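Local atomic coordinates of acyl-CoA thioesterase II TesB2 (Mycobacterium marinum, PDB entry 3U0A), a protein that probably hydrolyses fatty acyl-CoA thioesters, releasing the free fatty acid and coenzyme A. Residues 57-68 against 101-112; 41-52 against 76-84. All coordinates share one frame; numbering follows the deposited sequence.

How the interactions relate
Interactions 1 and 2 lie with centres about 8 Å apart in the N-terminal hot-dog domain. Along the chain their segments alternate: helix segment 41-52, strand segment 57-68, strand segment 76-84, then strand segment 101-112. Interaction 1 joins two neighbouring antiparallel strands; interaction 2 lays helix 34-51 on strand 76-85, two strands further on, with 89-98 between. Helix 34-51, part of interaction 2, also touches interaction 1: S45 packs on F104 and M106, with S45 OG 3.4 Å from F104 CD2, and A42 also meets F104. Together they describe how the curved sheet wraps the central helix, and residues of both also meet the second subunit.

Interaction 1: residues 57-68 against 101-112; sequences YQVHSLHGYFLR and EVIFSMGASFQT
The guanidinium of R68, on a side chain bent at chi3 (-87°), grips the backbone oxygen of V102 side-on: NE donates to V102 O at 2.8 Å and NH1 to the same atom at 3.1 Å. That oxygen lies close to the guanidinium plane, while E101 CB covers one face of the group. Next to it, L67 N and R68 N both donate to I103 O, approaching from the same face of its carbonyl plane, so the strand end is held by four N-H groups on two oxygens. L67 CD1 packs on V102 CG1. From here strands 58-66 and 101-111 run antiparallel in the sheet of the N-terminal hot-dog domain, with a beta bulge between V59 and S61. On the face carrying V59, L62, F66, F104, M106 and F110, the last three reach helix 34-51; there the F66 and F104 rings meet obliquely, centroids 4.9 Å apart and planes at 53°. G64, with no side chain, brings its CA to 4.1 Å from F104 CZ. S109 is bound on either side of the bulge, its O accepting from H60 N and its N donating to S61 O. At the bulge the H60 ring turns back onto S109, with S109 O over one ring face and H60 NE2 2.8 Å from S109 OG; H60 ND1 bonds to E271 of the second subunit. At the far end the Y57 ring, its CG anti to the carbonyl carbon (chi1 -54°), lies alongside T112, whose CG2 makes a CH-pi contact 3.8 Å from the ring centroid.

Interaction 2: residues 41-52 against 76-84; sequences VAGQSLVSAVRT and TVFLVERTR. With NA (sodium ion), chain G; SO4 (sulfate ion), chain D.
With CG anti to the carbonyl carbon (chi1 -54°), F78 lifts its ring from strand 76-85 onto helix 34-51, while T52 turns OG1 in between its own N and carbonyl carbon (chi1 73°), a turn that gives OG1 to A49 O at 2.8 Å and sets both OG1 and CG2 against V80 CG1. The F78 ring lies among V41, Q44, S45 and S48. Q44 CB comes to 3.5 Å from F78 CZ, and S48 OG sits against F78 CB. S45 OG meets the ring edge 3.4 Å from F78 CE1. S45 OG also donates to V41 O, which takes S45 N from the opposite face of its plane. This is the hot-dog arrangement, a long helix lying against a curved antiparallel sheet, here crossing the strand at -44°. Further along, V80 fits between S48 and T52, its CG1 meeting T52 tip to tip at 3.6 Å from T52 OG1. R82 then stretches over T52, T52 O above the centre of its guanidinium face; R82 NE bonds to N19, and R82 NH2 donates to O1 of a sulfate, probably from the crystallisation liquor, at a long 3.3 Å. Two residues before T52, V50 O binds a sodium ion at 2.8 Å, together with V53 O.

Interaction 1: residues 57-68 against 101-112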
loop_
_atom_site.group_PDB
_atom_site.type_symbol
_atom_site.label_atom_id
_atom_site.label_comp_id
_atom_site.label_asym_id
_atom_site.label_seq_id
_atom_site.Cartn_x
_atom_site.Cartn_y
_atom_site.Cartn_z
ATOM N N TYR A 57 12.768 6.586 16.988
ATOM C CA TYR A 57 11.651 6.199 16.150
ATOM C C TYR A 57 12.162 5.389 14.989
ATOM O O TYR A 57 13.046 5.834 14.259
ATOM C CB TYR A 57 10.924 7.407 15.587
ATOM C CG TYR A 57 10.464 8.433 16.590
ATOM C CD1 TYR A 57 11.371 9.272 17.204
ATOM C CD2 TYR A 57 9.112 8.613 16.866
ATOM C CE1 TYR A 57 10.968 10.242 18.079
ATOM C CE2 TYR A 57 8.688 9.591 17.727
ATOM C CZ TYR A 57 9.625 10.403 18.344
ATOM O OH TYR A 57 9.225 11.394 19.230
ATOM N N GLN A 58 11.591 4.208 14.797
ATOM C CA GLN A 58 12.061 3.309 13.750
ATOM C C GLN A 58 10.994 3.201 12.691
ATOM O O GLN A 58 9.828 3.183 13.013
ATOM C CB GLN A 58 12.420 1.924 14.320
ATOM C CG GLN A 58 13.528 1.960 15.382
ATOM C CD GLN A 58 14.954 1.994 14.783
ATOM O OE1 GLN A 58 15.468 0.936 14.354
ATOM N NE2 GLN A 58 15.616 3.222 14.753
ATOM N N VAL A 59 11.420 3.106 11.442
ATOM C CA VAL A 59 10.512 3.044 10.321
ATOM C C VAL A 59 9.587 1.838 10.390
ATOM O O VAL A 59 9.966 0.790 10.872
ATOM C CB VAL A 59 11.289 3.031 8.972
ATOM C CG1 VAL A 59 12.060 1.716 8.796
ATOM C CG2 VAL A 59 10.348 3.349 7.801
ATOM N N HIS A 60 8.363 2.016 9.916
ATOM C CA HIS A 60 7.378 0.938 9.888
ATOM C C HIS A 60 6.515 0.895 8.651
ATOM O O HIS A 60 5.842 -0.129 8.420
ATOM C CB HIS A 60 6.470 1.003 11.137
ATOM C CG HIS A 60 5.567 2.195 11.172
ATOM N ND1 HIS A 60 4.398 2.231 10.529
ATOM C CD2 HIS A 60 5.700 3.414 11.821
ATOM C CE1 HIS A 60 3.805 3.409 10.752
ATOM N NE2 HIS A 60 4.613 4.141 11.540
ATOM N N SER A 61 6.446 1.997 7.898
ATOM C CA SER A 61 5.754 1.957 6.617
ATOM C C SER A 61 6.314 2.957 5.642
ATOM O O SER A 61 7.031 3.835 6.034
ATOM C CB SER A 61 4.241 2.100 6.767
ATOM O OG SER A 61 3.869 3.390 7.156
ATOM N N LEU A 62 6.051 2.749 4.359
ATOM C CA LEU A 62 6.413 3.700 3.334
ATOM C C LEU A 62 5.576 3.436 2.146
ATOM O O LEU A 62 5.089 2.313 1.955
ATOM C CB LEU A 62 7.893 3.650 2.959
ATOM C CG LEU A 62 8.479 2.384 2.358
ATOM C CD1 LEU A 62 7.978 2.209 0.938
ATOM C CD2 LEU A 62 10.004 2.413 2.422
ATOM N N HIS A 63 5.350 4.496 1.376
ATOM C CA HIS A 63 4.547 4.441 0.171
ATOM C C HIS A 63 5.281 5.337 -0.789
ATOM O O HIS A 63 5.726 6.378 -0.408
ATOM C CB HIS A 63 3.134 4.988 0.379
ATOM C CG HIS A 63 2.337 4.389 1.564
ATOM N ND1 HIS A 63 2.576 4.723 2.856
ATOM C CD2 HIS A 63 1.203 3.535 1.595
ATOM C CE1 HIS A 63 1.702 4.066 3.677
ATOM N NE2 HIS A 63 0.853 3.356 2.905
ATOM N N GLY A 64 5.447 4.958 -2.043
ATOM C CA GLY A 64 5.941 5.910 -3.027
ATOM C C GLY A 64 5.540 5.652 -4.457
ATOM O O GLY A 64 5.099 4.600 -4.809
ATOM N N TYR A 65 5.750 6.642 -5.289
ATOM C CA TYR A 65 5.332 6.627 -6.656
ATOM C C TYR A 65 6.553 6.826 -7.585
ATOM O O TYR A 65 7.274 7.815 -7.485
ATOM C CB TYR A 65 4.338 7.760 -6.865
ATOM C CG TYR A 65 2.874 7.437 -6.637
ATOM C CD1 TYR A 65 2.284 6.314 -7.219
ATOM C CD2 TYR A 65 2.058 8.302 -5.900
ATOM C CE1 TYR A 65 0.939 6.031 -7.036
ATOM C CE2 TYR A 65 0.710 8.041 -5.718
ATOM C CZ TYR A 65 0.136 6.899 -6.290
ATOM O OH TYR A 65 -1.220 6.618 -6.092
ATOM N N PHE A 66 6.757 5.882 -8.502
ATOM C CA PHE A 66 7.826 5.978 -9.493
ATOM C C PHE A 66 7.348 6.850 -10.642
ATOM O O PHE A 66 6.535 6.439 -11.467
ATOM C CB PHE A 66 8.190 4.600 -10.003
ATOM C CG PHE A 66 8.779 3.708 -8.958
ATOM C CD1 PHE A 66 10.145 3.741 -8.702
ATOM C CD2 PHE A 66 7.984 2.853 -8.238
ATOM C CE1 PHE A 66 10.718 2.933 -7.770
ATOM C CE2 PHE A 66 8.549 2.039 -7.288
ATOM C CZ PHE A 66 9.925 2.069 -7.062
ATOM N N LEU A 67 7.823 8.082 -10.660
ATOM C CA LEU A 67 7.267 9.053 -11.561
ATOM C C LEU A 67 7.976 9.001 -12.915
ATOM O O LEU A 67 7.330 9.010 -13.943
ATOM C CB LEU A 67 7.312 10.451 -10.928
ATOM C CG LEU A 67 6.539 10.679 -9.616
ATOM C CD1 LEU A 67 6.665 12.120 -9.212
ATOM C CD2 LEU A 67 5.087 10.301 -9.736
ATOM N N ARG A 68 9.299 8.927 -12.902
ATOM C CA ARG A 68 10.089 9.052 -14.125
ATOM C C ARG A 68 11.285 8.157 -14.117
ATOM O O ARG A 68 11.753 7.742 -13.075
ATOM C CB ARG A 68 10.600 10.480 -14.282
ATOM C CG ARG A 68 9.703 11.348 -15.136
ATOM C CD ARG A 68 10.027 12.810 -14.900
ATOM N NE ARG A 68 9.276 13.374 -13.761
ATOM C CZ ARG A 68 8.319 14.293 -13.869
ATOM N NH1 ARG A 68 7.684 14.742 -12.760
ATOM N NH2 ARG A 68 7.997 14.768 -15.077
ATOM N N GLU A 101 13.501 17.782 -12.094
ATOM C CA GLU A 101 12.286 16.965 -12.204
ATOM C C GLU A 101 12.178 15.998 -11.030
ATOM O O GLU A 101 13.163 15.365 -10.663
ATOM C CB GLU A 101 12.279 16.165 -13.517
ATOM C CG GLU A 101 12.482 16.969 -14.818
ATOM C CD GLU A 101 11.263 17.809 -15.253
ATOM O OE1 GLU A 101 10.461 18.283 -14.379
ATOM O OE2 GLU A 101 11.095 18.020 -16.492
ATOM N N VAL A 102 10.988 15.872 -10.441
ATOM C CA VAL A 102 10.771 14.819 -9.439
ATOM C C VAL A 102 10.618 13.453 -10.167
ATOM O O VAL A 102 9.714 13.267 -10.985
ATOM C CB VAL A 102 9.566 15.113 -8.505
ATOM C CG1 VAL A 102 9.378 13.969 -7.507
ATOM C CG2 VAL A 102 9.765 16.424 -7.785
ATOM N N ILE A 103 11.558 12.545 -9.894
ATOM C CA ILE A 103 11.600 11.218 -10.522
ATOM C C ILE A 103 10.925 10.145 -9.662
ATOM O O ILE A 103 10.432 9.164 -10.166
ATOM C CB ILE A 103 13.052 10.800 -10.886
ATOM C CG1 ILE A 103 13.896 10.447 -9.647
ATOM C CG2 ILE A 103 13.758 11.889 -11.702
ATOM C CD1 ILE A 103 15.297 9.971 -10.024
ATOM N N PHE A 104 10.901 10.378 -8.355
ATOM C CA PHE A 104 10.334 9.475 -7.385
ATOM C C PHE A 104 9.823 10.282 -6.218
ATOM O O PHE A 104 10.476 11.177 -5.769
ATOM C CB PHE A 104 11.401 8.455 -6.912
ATOM C CG PHE A 104 10.883 7.455 -5.912
ATOM C CD1 PHE A 104 10.059 6.410 -6.309
ATOM C CD2 PHE A 104 11.167 7.587 -4.564
ATOM C CE1 PHE A 104 9.556 5.513 -5.379
ATOM C CE2 PHE A 104 10.682 6.691 -3.645
ATOM C CZ PHE A 104 9.877 5.654 -4.048
ATOM N N SER A 105 8.656 9.949 -5.719
ATOM C CA SER A 105 8.059 10.657 -4.578
ATOM C C SER A 105 7.508 9.653 -3.573
ATOM O O SER A 105 6.910 8.659 -3.925
ATOM C CB SER A 105 6.942 11.611 -5.020
ATOM O OG SER A 105 6.549 12.464 -3.951
ATOM N N MET A 106 7.670 9.965 -2.306
ATOM C CA MET A 106 7.650 8.968 -1.290
ATOM C C MET A 106 7.212 9.520 0.068
ATOM O O MET A 106 7.450 10.648 0.401
ATOM C CB MET A 106 9.057 8.470 -1.181
ATOM C CG MET A 106 9.223 7.358 -0.241
ATOM S SD MET A 106 10.911 7.345 0.342
ATOM C CE MET A 106 10.543 6.897 2.049
ATOM N N GLY A 107 6.590 8.670 0.857
ATOM C CA GLY A 107 6.360 8.962 2.265
ATOM C C GLY A 107 6.669 7.757 3.144
ATOM O O GLY A 107 6.534 6.612 2.696
ATOM N N ALA A 108 7.070 8.037 4.387
ATOM C CA ALA A 108 7.410 7.014 5.364
ATOM C C ALA A 108 7.027 7.452 6.776
ATOM O O ALA A 108 7.075 8.638 7.084
ATOM C CB ALA A 108 8.897 6.665 5.283
ATOM N N SER A 109 6.672 6.465 7.622
ATOM C CA SER A 109 6.254 6.695 9.012
ATOM C C SER A 109 7.211 6.009 9.982
ATOM O O SER A 109 7.655 4.895 9.744
ATOM C CB SER A 109 4.817 6.191 9.237
ATOM O OG SER A 109 4.235 6.694 10.444
ATOM N N PHE A 110 7.510 6.698 11.072
ATOM C CA PHE A 110 8.432 6.231 12.097
ATOM C C PHE A 110 7.761 6.258 13.510
ATOM O O PHE A 110 7.066 7.215 13.871
ATOM C CB PHE A 110 9.698 7.109 12.076
ATOM C CG PHE A 110 10.364 7.205 10.717
ATOM C CD1 PHE A 110 9.764 7.888 9.685
ATOM C CD2 PHE A 110 11.596 6.617 10.489
ATOM C CE1 PHE A 110 10.355 7.975 8.445
ATOM C CE2 PHE A 110 12.206 6.694 9.235
ATOM C CZ PHE A 110 11.577 7.374 8.207
ATOM N N GLN A 111 7.963 5.200 14.292
ATOM C CA GLN A 111 7.317 5.065 15.589
ATOM C C GLN A 111 8.291 4.636 16.638
ATOM O O GLN A 111 9.222 3.894 16.371
ATOM C CB GLN A 111 6.189 4.034 15.512
ATOM C CG GLN A 111 5.381 3.828 16.804
ATOM C CD GLN A 111 4.531 2.560 16.788
ATOM O OE1 GLN A 111 4.823 1.633 16.066
ATOM N NE2 GLN A 111 3.475 2.532 17.584
ATOM N N THR A 112 8.036 5.058 17.863
ATOM C CA THR A 112 8.796 4.537 19.006
ATOM C C THR A 112 8.396 3.081 19.364
ATOM O O THR A 112 7.415 2.516 18.872
ATOM C CB THR A 112 8.696 5.451 20.254
ATOM O OG1 THR A 112 7.327 5.719 20.535
ATOM C CG2 THR A 112 9.413 6.746 20.044
#

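Interaction 2: residues 41-52 against 76-84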
loop_
_atom_site.group_PDB
_atom_site.type_symbol
_atom_site.label_atom_id
_atom_site.label_comp_id
_atom_site.label_asym_id
_atom_site.label_seq_id
_atom_site.Cartn_x
_atom_site.Cartn_y
_atom_site.Cartn_z
ATOM N N VAL A 41 17.158 4.341 -6.134
ATOM C CA VAL A 41 16.610 5.654 -5.887
ATOM C C VAL A 41 15.601 5.616 -4.753
ATOM O O VAL A 41 15.599 6.487 -3.911
ATOM C CB VAL A 41 15.974 6.250 -7.179
ATOM C CG1 VAL A 41 15.210 7.535 -6.890
ATOM C CG2 VAL A 41 17.054 6.516 -8.214
ATOM N N ALA A 42 14.757 4.590 -4.725
ATOM C CA ALA A 42 13.728 4.479 -3.695
ATOM C C ALA A 42 14.370 4.274 -2.348
ATOM O O ALA A 42 13.957 4.861 -1.352
ATOM C CB ALA A 42 12.794 3.331 -3.996
ATOM N N GLY A 43 15.395 3.421 -2.336
ATOM C CA GLY A 43 16.101 3.075 -1.129
ATOM C C GLY A 43 16.802 4.283 -0.592
ATOM O O GLY A 43 16.758 4.542 0.604
ATOM N N GLN A 44 17.438 5.043 -1.481
ATOM C CA GLN A 44 18.158 6.225 -1.058
ATOM C C GLN A 44 17.176 7.291 -0.598
ATOM O O GLN A 44 17.444 7.967 0.390
ATOM C CB GLN A 44 19.112 6.734 -2.140
ATOM C CG GLN A 44 20.383 5.870 -2.277
ATOM C CD GLN A 44 21.603 6.618 -2.869
ATOM O OE1 GLN A 44 21.593 7.082 -4.026
ATOM N NE2 GLN A 44 22.653 6.719 -2.077
ATOM N N SER A 45 16.031 7.411 -1.250
ATOM C CA SER A 45 14.987 8.299 -0.776
ATOM C C SER A 45 14.601 7.978 0.673
ATOM O O SER A 45 14.413 8.881 1.462
ATOM C CB SER A 45 13.750 8.219 -1.670
ATOM O OG SER A 45 14.066 8.469 -3.004
ATOM N N LEU A 46 14.491 6.698 1.018
ATOM C CA LEU A 46 14.176 6.319 2.410
ATOM C C LEU A 46 15.315 6.652 3.373
ATOM O O LEU A 46 15.080 7.173 4.470
ATOM C CB LEU A 46 13.830 4.833 2.541
ATOM C CG LEU A 46 13.613 4.309 3.958
ATOM C CD1 LEU A 46 12.414 4.911 4.635
ATOM C CD2 LEU A 46 13.490 2.806 3.981
ATOM N N VAL A 47 16.545 6.361 2.940
ATOM C CA VAL A 47 17.700 6.606 3.775
ATOM C C VAL A 47 17.766 8.083 4.113
ATOM O O VAL A 47 18.090 8.442 5.232
ATOM C CB VAL A 47 18.989 6.134 3.105
ATOM C CG1 VAL A 47 20.228 6.591 3.889
ATOM C CG2 VAL A 47 18.954 4.639 2.961
ATOM N N SER A 48 17.423 8.926 3.147
ATOM C CA SER A 48 17.323 10.375 3.370
ATOM C C SER A 48 16.298 10.764 4.426
ATOM O O SER A 48 16.491 11.712 5.199
ATOM C CB SER A 48 16.916 11.054 2.072
ATOM O OG SER A 48 18.057 11.346 1.305
ATOM N N ALA A 49 15.168 10.071 4.394
ATOM C CA ALA A 49 14.141 10.271 5.369
ATOM C C ALA A 49 14.711 9.915 6.761
ATOM O O ALA A 49 14.539 10.673 7.694
ATOM C CB ALA A 49 12.919 9.422 5.012
ATOM N N VAL A 50 15.414 8.781 6.843
ATOM C CA VAL A 50 15.886 8.207 8.077
ATOM C C VAL A 50 16.920 9.127 8.796
ATOM O O VAL A 50 17.003 9.183 10.041
ATOM C CB VAL A 50 16.465 6.807 7.803
ATOM C CG1 VAL A 50 17.208 6.250 9.009
ATOM C CG2 VAL A 50 15.361 5.868 7.396
ATOM N N ARG A 51 17.671 9.887 8.006
ATOM C CA ARG A 51 18.712 10.763 8.562
ATOM C C ARG A 51 18.181 12.017 9.258
ATOM O O ARG A 51 18.889 12.640 10.053
ATOM C CB ARG A 51 19.736 11.093 7.484
ATOM C CG ARG A 51 20.627 9.883 7.325
ATOM C CD ARG A 51 21.837 10.049 6.454
ATOM N NE ARG A 51 22.676 11.206 6.770
ATOM C CZ ARG A 51 23.837 11.443 6.155
ATOM N NH1 ARG A 51 24.585 12.512 6.496
ATOM N NH2 ARG A 51 24.270 10.576 5.210
ATOM N N THR A 52 16.920 12.339 8.977
ATOM C CA THR A 52 16.220 13.481 9.552
ATOM C C THR A 52 15.317 13.057 10.698
ATOM O O THR A 52 14.595 13.883 11.258
ATOM C CB THR A 52 15.329 14.198 8.495
ATOM O OG1 THR A 52 14.175 13.401 8.202
ATOM C CG2 THR A 52 16.104 14.448 7.230
ATOM N N THR A 76 21.578 12.090 -7.913
ATOM C CA THR A 76 20.221 12.449 -7.500
ATOM C C THR A 76 20.258 13.205 -6.156
ATOM O O THR A 76 21.067 12.917 -5.276
ATOM C CB THR A 76 19.327 11.201 -7.375
ATOM O OG1 THR A 76 19.428 10.432 -8.567
ATOM C CG2 THR A 76 17.845 11.587 -7.133
ATOM N N VAL A 77 19.370 14.178 -6.038
ATOM C CA VAL A 77 19.229 14.957 -4.855
ATOM C C VAL A 77 17.896 14.619 -4.197
ATOM O O VAL A 77 16.878 14.465 -4.869
ATOM C CB VAL A 77 19.307 16.446 -5.203
ATOM C CG1 VAL A 77 18.885 17.314 -4.025
ATOM C CG2 VAL A 77 20.711 16.766 -5.689
ATOM N N PHE A 78 17.913 14.510 -2.877
ATOM C CA PHE A 78 16.742 14.111 -2.102
ATOM C C PHE A 78 16.339 15.272 -1.203
ATOM O O PHE A 78 17.128 15.749 -0.371
ATOM C CB PHE A 78 17.037 12.824 -1.303
ATOM C CG PHE A 78 17.540 11.705 -2.162
ATOM C CD1 PHE A 78 16.655 10.875 -2.832
ATOM C CD2 PHE A 78 18.889 11.542 -2.392
ATOM C CE1 PHE A 78 17.105 9.890 -3.675
ATOM C CE2 PHE A 78 19.347 10.539 -3.225
ATOM C CZ PHE A 78 18.458 9.714 -3.863
ATOM N N LEU A 79 15.099 15.710 -1.403
ATOM C CA LEU A 79 14.507 16.794 -0.678
ATOM C C LEU A 79 13.495 16.290 0.342
ATOM O O LEU A 79 12.388 15.918 -0.013
ATOM C CB LEU A 79 13.823 17.702 -1.681
ATOM C CG LEU A 79 14.783 18.249 -2.733
ATOM C CD1 LEU A 79 14.005 19.240 -3.587
ATOM C CD2 LEU A 79 16.030 18.889 -2.051
ATOM N N VAL A 80 13.893 16.324 1.611
ATOM C CA VAL A 80 13.106 15.795 2.731
ATOM C C VAL A 80 12.208 16.881 3.317
ATOM O O VAL A 80 12.653 17.997 3.479
ATOM C CB VAL A 80 14.007 15.226 3.875
ATOM C CG1 VAL A 80 13.178 14.554 4.965
ATOM C CG2 VAL A 80 15.020 14.251 3.324
ATOM N N GLU A 81 10.958 16.521 3.633
ATOM C CA GLU A 81 9.980 17.408 4.273
ATOM C C GLU A 81 9.614 16.824 5.623
ATOM O O GLU A 81 9.202 15.659 5.665
ATOM C CB GLU A 81 8.718 17.434 3.437
ATOM C CG GLU A 81 7.586 18.243 4.056
ATOM C CD GLU A 81 6.276 18.018 3.315
ATOM O OE1 GLU A 81 6.134 18.541 2.177
ATOM O OE2 GLU A 81 5.413 17.256 3.851
ATOM N N ARG A 82 9.764 17.584 6.718
ATOM C CA ARG A 82 9.507 17.008 8.061
ATOM C C ARG A 82 8.037 17.143 8.349
ATOM O O ARG A 82 7.615 18.086 8.934
ATOM C CB ARG A 82 10.346 17.649 9.157
ATOM C CG ARG A 82 11.811 17.662 8.824
ATOM C CD ARG A 82 12.748 17.836 10.019
ATOM N NE ARG A 82 14.119 17.611 9.562
ATOM C CZ ARG A 82 15.194 17.470 10.327
ATOM N NH1 ARG A 82 15.103 17.527 11.645
ATOM N NH2 ARG A 82 16.371 17.260 9.749
ATOM N N THR A 83 7.253 16.184 7.902
ATOM C CA THR A 83 5.867 16.442 7.712
ATOM C C THR A 83 5.181 16.570 9.073
ATOM O O THR A 83 4.355 17.460 9.289
ATOM C CB THR A 83 5.236 15.344 6.847
ATOM O OG1 THR A 83 5.944 15.262 5.610
ATOM C CG2 THR A 83 3.791 15.669 6.569
ATOM N N ARG A 84 5.572 15.694 9.992
ATOM C CA ARG A 84 5.050 15.678 11.344
ATOM C C ARG A 84 6.098 15.072 12.294
ATOM O O ARG A 84 6.781 14.075 11.961
ATOM C CB ARG A 84 3.747 14.885 11.364
ATOM C CG ARG A 84 2.951 14.848 12.685
ATOM C CD ARG A 84 3.271 13.605 13.525
ATOM N NE ARG A 84 3.363 12.355 12.732
ATOM C CZ ARG A 84 2.357 11.489 12.551
ATOM N NH1 ARG A 84 1.170 11.712 13.127
ATOM N NH2 ARG A 84 2.530 10.385 11.804
HETATM NA NA NA G . 16.582 7.636 12.299
HETATM S S SO4 D . 20.250 17.753 10.665
HETATM O O1 SO4 D . 19.060 18.580 11.098
HETATM O O2 SO4 D . 19.930 16.306 10.774
HETATM O O3 SO4 D . 20.583 18.037 9.234
HETATM O O4 SO4 D . 21.479 18.157 11.479
HETATM O O HOH W 1 15.083 5.751 12.196
#